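Local coordinates for SusD-like carbohydrate binding protein BF1063 (Bacteroides fragilis NCTC 9343, PDB 3I4G) that probably binds carbohydrate at the outer membrane as a member of the SusD family of glycan-uptake proteins, at residues E21-E25 with S115-M121. Residues are numbered along the deposited sequence; the frame is centred on the assembly and turned at random.
Sequences ESNAE and SEKKTRM
E21, in the first turn of helix 21-33, reaches across to the start of helix 116-139 and takes a short hydrogen bond from S115, OG to E21 OE2 at 2.6 Å. The hydroxyl meets the syn side of the carboxylate but lies 35° out of its plane. S115 is the N-cap of its helix: OG is folded back over its own backbone, where it accepts from K118 N at 3.0 Å. Serine suits the place because one hydroxyl can accept from the helix end while donating to the glutamate, whose negative charge probably also suits the N-terminal end of the helix dipole.

The methylenes of K117 make van der Waals contact with E21, crossing it at about a right angle with CD 3.6 Å from E21 OE1. The ammonium forms no salt bridge with E21 or E25, though it is probably near enough for weak attraction.

One turn on, the buried selenomethionine M121 packs against A24 and the aliphatic part of E25. Its chain bends at the last torsion (chi3 -79°), bringing CE to 3.8 Å from A24 CB, while SE lies 3.7 Å from E25 CG. The small methyl of A24 suits a place facing this bulky, flexible tip. The axes of the two short helical segments approach to 11.0 Å.

These helix starts, joined by a capping serine and a glutamate, run nearly parallel, at 19°, in the helical part of the SusD-family fold. Helix 86-109 borders the contact, with F105 against M121 and I109 against K118, while W18 in the preceding loop touches A24.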
loop_
_atom_site.group_PDB
_atom_site.type_symbol
_atom_site.label_atom_id
_atom_site.label_comp_id
_atom_site.label_asym_id
_atom_site.label_seq_id
_atom_site.Cartn_x
_atom_site.Cartn_y
_atom_site.Cartn_z
ATOM N N GLU A 21 27.296 -18.307 -11.335
ATOM C CA GLU A 21 26.083 -17.485 -11.548
ATOM C C GLU A 21 24.880 -18.067 -10.810
ATOM O O GLU A 21 23.995 -17.327 -10.435
ATOM C CB GLU A 21 25.757 -17.262 -13.042
ATOM C CG GLU A 21 26.717 -16.245 -13.666
ATOM C CD GLU A 21 26.420 -15.886 -15.107
ATOM O OE1 GLU A 21 25.486 -16.492 -15.712
ATOM O OE2 GLU A 21 27.149 -14.983 -15.614
ATOM N N SER A 22 24.829 -19.386 -10.636
ATOM C CA SER A 22 23.730 -19.997 -9.885
ATOM C C SER A 22 23.797 -19.568 -8.414
ATOM O O SER A 22 22.765 -19.336 -7.786
ATOM C CB SER A 22 23.740 -21.528 -10.008
ATOM O OG SER A 22 22.577 -22.076 -9.400
ATOM N N ASN A 23 25.009 -19.462 -7.864
ATOM C CA ASN A 23 25.179 -18.993 -6.476
ATOM C C ASN A 23 24.775 -17.520 -6.365
ATOM O O ASN A 23 24.111 -17.106 -5.412
ATOM C CB ASN A 23 26.607 -19.175 -6.002
ATOM C CG ASN A 23 26.937 -20.626 -5.657
ATOM O OD1 ASN A 23 26.042 -21.452 -5.478
ATOM N ND2 ASN A 23 28.226 -20.938 -5.571
ATOM N N ALA A 24 25.159 -16.714 -7.356
ATOM C CA ALA A 24 24.692 -15.336 -7.382
ATOM C C ALA A 24 23.171 -15.293 -7.446
ATOM O O ALA A 24 22.534 -14.501 -6.770
ATOM C CB ALA A 24 25.306 -14.587 -8.557
ATOM N N GLU A 25 22.572 -16.146 -8.274
ATOM C CA GLU A 25 21.115 -16.192 -8.359
ATOM C C GLU A 25 20.491 -16.587 -7.025
ATOM O O GLU A 25 19.462 -16.040 -6.634
ATOM C CB GLU A 25 20.642 -17.161 -9.436
ATOM C CG GLU A 25 20.902 -16.656 -10.827
ATOM C CD GLU A 25 20.399 -17.581 -11.906
ATOM O OE1 GLU A 25 19.392 -18.297 -11.655
ATOM O OE2 GLU A 25 21.008 -17.561 -13.010
ATOM N N SER A 115 28.653 -10.842 -17.912
ATOM C CA SER A 115 27.570 -11.448 -18.691
ATOM C C SER A 115 26.348 -10.576 -18.593
ATOM O O SER A 115 26.218 -9.723 -17.719
ATOM C CB SER A 115 27.199 -12.836 -18.188
ATOM O OG SER A 115 26.565 -12.797 -16.928
ATOM N N GLU A 116 25.401 -10.843 -19.479
ATOM C CA GLU A 116 24.125 -10.103 -19.378
ATOM C C GLU A 116 23.438 -10.392 -18.052
ATOM O O GLU A 116 22.809 -9.512 -17.469
ATOM C CB GLU A 116 23.231 -10.424 -20.583
ATOM C CG GLU A 116 23.833 -9.808 -21.822
ATOM C CD GLU A 116 23.079 -10.038 -23.108
ATOM O OE1 GLU A 116 21.876 -10.390 -23.060
ATOM O OE2 GLU A 116 23.737 -9.842 -24.179
ATOM N N LYS A 117 23.524 -11.634 -17.565
ATOM C CA LYS A 117 22.897 -11.997 -16.308
ATOM C C LYS A 117 23.543 -11.236 -15.146
ATOM O O LYS A 117 22.844 -10.748 -14.263
ATOM C CB LYS A 117 22.948 -13.513 -16.050
ATOM C CG LYS A 117 21.985 -14.287 -16.913
ATOM C CD LYS A 117 22.133 -15.777 -16.722
ATOM C CE LYS A 117 21.247 -16.512 -17.725
ATOM N NZ LYS A 117 21.262 -17.984 -17.506
ATOM N N LYS A 118 24.870 -11.144 -15.152
ATOM C CA LYS A 118 25.546 -10.369 -14.094
ATOM C C LYS A 118 25.054 -8.908 -14.083
ATOM O O LYS A 118 24.703 -8.362 -13.024
ATOM C CB LYS A 118 27.064 -10.436 -14.253
ATOM C CG LYS A 118 27.813 -9.556 -13.237
ATOM C CD LYS A 118 29.288 -9.563 -13.484
ATOM C CE LYS A 118 30.030 -8.512 -12.648
ATOM N NZ LYS A 118 31.493 -8.505 -12.876
ATOM N N THR A 119 25.013 -8.295 -15.258
ATOM C CA THR A 119 24.581 -6.906 -15.360
ATOM C C THR A 119 23.137 -6.718 -14.885
ATOM O O THR A 119 22.810 -5.753 -14.169
ATOM C CB THR A 119 24.805 -6.430 -16.797
ATOM O OG1 THR A 119 26.229 -6.438 -17.049
ATOM C CG2 THR A 119 24.308 -5.031 -17.037
ATOM N N ARG A 120 22.286 -7.663 -15.241
ATOM C CA ARG A 120 20.906 -7.641 -14.765
ATOM C C ARG A 120 20.833 -7.767 -13.258
ATOM O O ARG A 120 20.133 -6.998 -12.592
ATOM C CB ARG A 120 20.117 -8.761 -15.428
ATOM C CG ARG A 120 18.684 -8.784 -14.955
ATOM C CD ARG A 120 17.958 -9.928 -15.587
ATOM N NE ARG A 120 16.575 -9.975 -15.119
ATOM C CZ ARG A 120 15.693 -10.885 -15.517
ATOM N NH1 ARG A 120 16.007 -11.798 -16.424
ATOM N NH2 ARG A 120 14.455 -10.862 -15.025
HETATM N N MSE A 121 21.546 -8.725 -12.701
HETATM C CA MSE A 121 21.457 -8.966 -11.253
HETATM C C MSE A 121 21.994 -7.801 -10.425
HETATM O O MSE A 121 21.434 -7.468 -9.384
HETATM C CB MSE A 121 22.175 -10.238 -10.875
HETATM C CG MSE A 121 21.478 -11.488 -11.483
HETATM SE SE MSE A 121 22.121 -13.143 -10.696
HETATM C CE MSE A 121 23.690 -13.196 -11.711
#